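PDB 1OD5: glycinin, which probably serves as a seed storage protein of soybean, a hexamer of the 11S globulin family that supplies sulfur-containing amino acids. Local coordinates for residues 348-353 with 367-372; 384-389 with 444-449. One frame throughout, in Å; residues are numbered along the deposited sequence.

Contact 1: 348-353 with 367-372; sequences GRISTL and SAQYVV
Arg349 and Val372, Ser351 and Tyr370, and Leu353 and Ala368 are the hydrogen-bonded pairs of two antiparallel strands, 348-353 and 367-372. Each pair is joined by two backbone bonds. Arg349 N lies 2.8 Å from Val372 O. Tyr370 N lies 3.1 Å from Ser351 O. Ile350 with Val371 and Thr352 with Gln369 are the non-hydrogen-bonded pairs.

One polar side-chain bond crosses the strands. Gln369 NE2 donates to Thr352 OG1 at 3.1 Å, almost straight at 179° and within the amide plane. Gln369 OE1 is taken by Lys444.

On the face that carries Arg349, Tyr370 and Val372, Val372 CG2 sits over the centre of the Arg349 guanidinium, 3.7 Å from CZ. Arg349 NH2 reaches the ring edge of Tyr370 and also donates a hydrogen bond to Ala335 O. A water in the guanidinium plane accepts from Arg349 NH2 at 2.7 Å and donates to Tyr370 O.

Apolar packing is modest: Ile350 CG1 lies 3.8 Å from Val371 CB, the two side chains side by side. Strand 342-344 continues the sheet beyond Ile350, and strand 437-444 beyond Val371. This is one of the two antiparallel sheets of a cupin beta-barrel, here the second cupin domain.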
loop_
_atom_site.group_PDB
_atom_site.type_symbol
_atom_site.label_atom_id
_atom_site.label_comp_id
_atom_site.label_asym_id
_atom_site.label_seq_id
_atom_site.Cartn_x
_atom_site.Cartn_y
_atom_site.Cartn_z
ATOM N N GLY A 348 -37.044 -5.585 -7.876
ATOM C CA GLY A 348 -36.473 -5.227 -6.583
ATOM C C GLY A 348 -35.171 -4.434 -6.692
ATOM O O GLY A 348 -34.804 -3.968 -7.772
ATOM N N ARG A 349 -34.415 -4.301 -5.609
ATOM C CA ARG A 349 -33.172 -3.559 -5.638
ATOM C C ARG A 349 -32.102 -4.201 -4.764
ATOM O O ARG A 349 -32.437 -5.004 -3.903
ATOM C CB ARG A 349 -33.445 -2.159 -5.154
ATOM C CG ARG A 349 -34.047 -2.110 -3.748
ATOM C CD ARG A 349 -34.306 -0.664 -3.492
ATOM N NE ARG A 349 -35.084 -0.323 -2.327
ATOM C CZ ARG A 349 -34.582 -0.278 -1.102
ATOM N NH1 ARG A 349 -35.398 0.089 -0.142
ATOM N NH2 ARG A 349 -33.340 -0.626 -0.783
ATOM N N ILE A 350 -30.805 -3.897 -4.943
ATOM C CA ILE A 350 -29.688 -4.437 -4.150
ATOM C C ILE A 350 -28.716 -3.303 -3.833
ATOM O O ILE A 350 -28.389 -2.524 -4.718
ATOM C CB ILE A 350 -28.919 -5.546 -4.930
ATOM C CG1 ILE A 350 -29.841 -6.712 -5.186
ATOM C CG2 ILE A 350 -27.699 -6.045 -4.134
ATOM C CD1 ILE A 350 -29.330 -7.580 -6.330
ATOM N N SER A 351 -28.270 -3.107 -2.612
ATOM C CA SER A 351 -27.306 -2.070 -2.333
ATOM C C SER A 351 -26.125 -2.767 -1.733
ATOM O O SER A 351 -26.297 -3.742 -1.011
ATOM C CB SER A 351 -27.782 -1.113 -1.321
ATOM O OG SER A 351 -29.008 -0.678 -1.842
ATOM N N THR A 352 -24.910 -2.284 -1.960
ATOM C CA THR A 352 -23.731 -2.907 -1.409
ATOM C C THR A 352 -23.032 -1.880 -0.549
ATOM O O THR A 352 -22.908 -0.709 -0.929
ATOM C CB THR A 352 -22.772 -3.337 -2.508
ATOM O OG1 THR A 352 -23.565 -4.109 -3.379
ATOM C CG2 THR A 352 -21.544 -4.118 -2.019
ATOM N N LEU A 353 -22.576 -2.347 0.615
ATOM C CA LEU A 353 -21.832 -1.558 1.566
ATOM C C LEU A 353 -20.540 -2.322 1.754
ATOM O O LEU A 353 -20.562 -3.429 2.290
ATOM C CB LEU A 353 -22.532 -1.455 2.902
ATOM C CG LEU A 353 -21.752 -0.792 4.007
ATOM C CD1 LEU A 353 -21.256 0.545 3.537
ATOM C CD2 LEU A 353 -22.641 -0.516 5.201
ATOM N N SER A 367 -18.371 -6.751 5.061
ATOM C CA SER A 367 -19.069 -5.969 4.057
ATOM C C SER A 367 -20.504 -6.458 4.105
ATOM O O SER A 367 -20.766 -7.445 4.790
ATOM C CB SER A 367 -18.499 -6.181 2.678
ATOM O OG SER A 367 -18.721 -7.438 2.115
ATOM N N ALA A 368 -21.469 -5.851 3.418
ATOM C CA ALA A 368 -22.865 -6.262 3.464
ATOM C C ALA A 368 -23.616 -5.799 2.245
ATOM O O ALA A 368 -23.087 -5.071 1.424
ATOM C CB ALA A 368 -23.634 -5.651 4.632
ATOM N N GLN A 369 -24.826 -6.340 2.114
ATOM C CA GLN A 369 -25.767 -6.012 1.057
ATOM C C GLN A 369 -27.131 -5.961 1.747
ATOM O O GLN A 369 -27.334 -6.441 2.873
ATOM C CB GLN A 369 -25.838 -7.053 -0.051
ATOM C CG GLN A 369 -24.597 -6.949 -0.866
ATOM C CD GLN A 369 -24.603 -7.765 -2.129
ATOM O OE1 GLN A 369 -24.890 -8.949 -2.092
ATOM N NE2 GLN A 369 -24.290 -7.172 -3.280
ATOM N N TYR A 370 -28.037 -5.246 1.104
ATOM C CA TYR A 370 -29.394 -5.088 1.562
ATOM C C TYR A 370 -30.203 -5.317 0.319
ATOM O O TYR A 370 -30.010 -4.575 -0.646
ATOM C CB TYR A 370 -29.691 -3.723 2.016
ATOM C CG TYR A 370 -30.995 -3.741 2.766
ATOM C CD1 TYR A 370 -32.184 -3.334 2.159
ATOM C CD2 TYR A 370 -30.991 -4.220 4.080
ATOM C CE1 TYR A 370 -33.380 -3.422 2.865
ATOM C CE2 TYR A 370 -32.185 -4.309 4.786
ATOM C CZ TYR A 370 -33.369 -3.911 4.171
ATOM O OH TYR A 370 -34.553 -4.057 4.863
ATOM N N VAL A 371 -31.064 -6.343 0.246
ATOM C CA VAL A 371 -31.818 -6.517 -0.970
ATOM C C VAL A 371 -33.279 -6.563 -0.618
ATOM O O VAL A 371 -33.684 -6.850 0.507
ATOM C CB VAL A 371 -31.257 -7.799 -1.848
ATOM C CG1 VAL A 371 -30.177 -8.549 -1.086
ATOM C CG2 VAL A 371 -32.377 -8.671 -2.346
ATOM N N VAL A 372 -34.028 -6.044 -1.586
ATOM C CA VAL A 372 -35.461 -5.922 -1.505
ATOM C C VAL A 372 -36.028 -6.509 -2.751
ATOM O O VAL A 372 -35.718 -6.063 -3.837
ATOM C CB VAL A 372 -35.954 -4.458 -1.444
ATOM C CG1 VAL A 372 -37.482 -4.458 -1.461
ATOM C CG2 VAL A 372 -35.463 -3.766 -0.189
HETATM O O HOH W 1 -31.296 -2.079 -1.896
#

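Contact 2: 384-389 with 444-449; sequences NLNANS and KTHHNA
Two loops of the second cupin domain meet where strand 389-394 begins and strand 437-444 ends. Ser389 and Lys444 are an antiparallel non-hydrogen-bonded pair. Just past it, Thr445 is the centre of an inverse gamma turn.

Thr445 and Asn388 hold the loops together by two bonds. Thr445 N donates to Asn388 O at 3.0 Å, nearly in line with the carbonyl. Asn388 N donates to Thr445 OG1 at 3.3 Å, a bent bond of 139°. The hydroxyl is placed for this by the first torsion of Thr445, which sets OG1 between the backbone N and the carbonyl carbon. A water links the two side chains, accepting from Asn388 ND2 and lying 2.9 Å from Thr445 OG1. Asn388 OD1 receives a bond from Gln425 N, and Asn388 ND2 also bonds Gln154 O of a neighbouring subunit, so this corner belongs to a subunit interface.

Ala387 CB points toward the other loop. It lies 3.7 Å from His446 CB, and Ala449 CB also packs against it. On the sheet side, Ser389 CB meets Lys444 CG at 3.7 Å. The lysine chain is bent in its middle, at chi2 and chi3, and passes the Asn384 side chain at about a right angle. Its NZ is bonded to Gln369 OE1.

The Asn386 side chain reaches over one face of the His446 imidazole, with the amide and ring planes 38° apart. The ring is held from its own loop. Asn448 N donates to His446 ND1 at 3.1 Å, 17° out of the ring plane.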
loop_
_atom_site.group_PDB
_atom_site.type_symbol
_atom_site.label_atom_id
_atom_site.label_comp_id
_atom_site.label_asym_id
_atom_site.label_seq_id
_atom_site.Cartn_x
_atom_site.Cartn_y
_atom_site.Cartn_z
ATOM N N ASN A 384 -21.085 -16.173 -4.047
ATOM C CA ASN A 384 -20.045 -15.259 -3.593
ATOM C C ASN A 384 -18.724 -15.964 -3.817
ATOM O O ASN A 384 -18.471 -17.090 -3.376
ATOM C CB ASN A 384 -20.112 -14.965 -2.136
ATOM C CG ASN A 384 -21.406 -14.274 -1.885
ATOM O OD1 ASN A 384 -22.321 -14.816 -1.274
ATOM N ND2 ASN A 384 -21.538 -13.073 -2.421
ATOM N N LEU A 385 -17.860 -15.265 -4.525
ATOM C CA LEU A 385 -16.557 -15.796 -4.864
ATOM C C LEU A 385 -15.543 -15.942 -3.763
ATOM O O LEU A 385 -14.778 -16.909 -3.686
ATOM C CB LEU A 385 -15.929 -14.925 -5.984
ATOM C CG LEU A 385 -16.368 -15.070 -7.440
ATOM C CD1 LEU A 385 -17.757 -14.515 -7.683
ATOM C CD2 LEU A 385 -15.411 -14.275 -8.292
ATOM N N ASN A 386 -15.614 -14.994 -2.863
ATOM C CA ASN A 386 -14.647 -14.893 -1.794
ATOM C C ASN A 386 -15.149 -14.711 -0.382
ATOM O O ASN A 386 -14.401 -14.254 0.485
ATOM C CB ASN A 386 -13.723 -13.735 -2.205
ATOM C CG ASN A 386 -14.381 -12.356 -2.214
ATOM O OD1 ASN A 386 -13.738 -11.324 -2.085
ATOM N ND2 ASN A 386 -15.679 -12.222 -2.363
ATOM N N ALA A 387 -16.401 -15.025 -0.100
ATOM C CA ALA A 387 -16.855 -14.829 1.262
ATOM C C ALA A 387 -18.062 -15.637 1.672
ATOM O O ALA A 387 -18.915 -15.953 0.859
ATOM C CB ALA A 387 -17.210 -13.385 1.480
ATOM N N ASN A 388 -18.122 -15.972 2.962
ATOM C CA ASN A 388 -19.278 -16.683 3.492
ATOM C C ASN A 388 -20.257 -15.563 3.810
ATOM O O ASN A 388 -19.876 -14.420 4.055
ATOM C CB ASN A 388 -18.982 -17.457 4.819
ATOM C CG ASN A 388 -18.078 -18.689 4.690
ATOM O OD1 ASN A 388 -18.189 -19.438 3.729
ATOM N ND2 ASN A 388 -17.135 -18.938 5.600
ATOM N N SER A 389 -21.539 -15.864 3.770
ATOM C CA SER A 389 -22.548 -14.880 4.107
ATOM C C SER A 389 -23.642 -15.427 5.002
ATOM O O SER A 389 -23.873 -16.637 5.121
ATOM C CB SER A 389 -23.200 -14.309 2.887
ATOM O OG SER A 389 -23.016 -15.012 1.683
ATOM N N LYS A 444 -21.317 -10.360 4.937
ATOM C CA LYS A 444 -20.344 -11.181 4.222
ATOM C C LYS A 444 -18.990 -11.056 4.895
ATOM O O LYS A 444 -18.613 -9.982 5.360
ATOM C CB LYS A 444 -20.314 -10.704 2.772
ATOM C CG LYS A 444 -21.584 -11.119 2.041
ATOM C CD LYS A 444 -22.105 -10.247 0.930
ATOM C CE LYS A 444 -22.126 -11.111 -0.280
ATOM N NZ LYS A 444 -23.095 -10.727 -1.297
ATOM N N THR A 445 -18.213 -12.132 4.982
ATOM C CA THR A 445 -16.933 -12.049 5.655
ATOM C C THR A 445 -15.707 -11.727 4.807
ATOM O O THR A 445 -14.695 -12.416 4.798
ATOM C CB THR A 445 -16.734 -13.383 6.499
ATOM O OG1 THR A 445 -16.975 -14.488 5.640
ATOM C CG2 THR A 445 -17.661 -13.460 7.700
ATOM N N HIS A 446 -15.829 -10.648 4.037
ATOM C CA HIS A 446 -14.733 -10.128 3.231
ATOM C C HIS A 446 -14.976 -8.619 3.156
ATOM O O HIS A 446 -16.135 -8.195 3.104
ATOM C CB HIS A 446 -14.718 -10.677 1.842
ATOM C CG HIS A 446 -13.376 -10.354 1.179
ATOM N ND1 HIS A 446 -12.981 -9.272 0.497
ATOM C CD2 HIS A 446 -12.302 -11.209 1.231
ATOM C CE1 HIS A 446 -11.729 -9.450 0.149
ATOM N NE2 HIS A 446 -11.336 -10.614 0.595
ATOM N N HIS A 447 -13.948 -7.747 3.134
ATOM C CA HIS A 447 -14.173 -6.300 3.095
ATOM C C HIS A 447 -14.727 -5.741 1.788
ATOM O O HIS A 447 -15.291 -4.650 1.716
ATOM C CB HIS A 447 -12.858 -5.604 3.441
ATOM C CG HIS A 447 -11.806 -5.620 2.344
ATOM N ND1 HIS A 447 -11.686 -4.771 1.319
ATOM C CD2 HIS A 447 -10.817 -6.563 2.237
ATOM C CE1 HIS A 447 -10.669 -5.170 0.589
ATOM N NE2 HIS A 447 -10.157 -6.243 1.149
ATOM N N ASN A 448 -14.501 -6.544 0.758
ATOM C CA ASN A 448 -14.942 -6.254 -0.571
ATOM C C ASN A 448 -15.367 -7.586 -1.193
ATOM O O ASN A 448 -14.675 -8.187 -2.014
ATOM C CB ASN A 448 -13.784 -5.616 -1.301
ATOM C CG ASN A 448 -14.257 -4.951 -2.564
ATOM O OD1 ASN A 448 -15.440 -4.909 -2.896
ATOM N ND2 ASN A 448 -13.310 -4.414 -3.306
ATOM N N ALA A 449 -16.556 -8.042 -0.809
ATOM C CA ALA A 449 -17.077 -9.300 -1.276
ATOM C C ALA A 449 -17.705 -9.231 -2.637
ATOM O O ALA A 449 -18.519 -8.353 -2.879
ATOM C CB ALA A 449 -18.128 -9.822 -0.305
HETATM O O HOH W 2 -15.856 -16.631 7.309
#

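Overall arrangement
From the N terminus, strand 348-353 comes first. The chain then passes through helix 361-364 and returns as 367-372, closing contact 1 over a short connection. Contact 2 opens at the end of strand 378-384 and closes far later, at 444-449, after the strands between 389 and 444. The two contacts are in series, neither nested nor crossed. They are about 13 Å apart between centres, and they touch. Strand 367-373 runs beside strand 437-444, so the start of the second segment of contact 1 borders the second segment of contact 2. Ser367 OG bonds His446 O there. Contact 1 pairs neighbouring strands of one sheet; contact 2 joins two loops linking that sheet with the other.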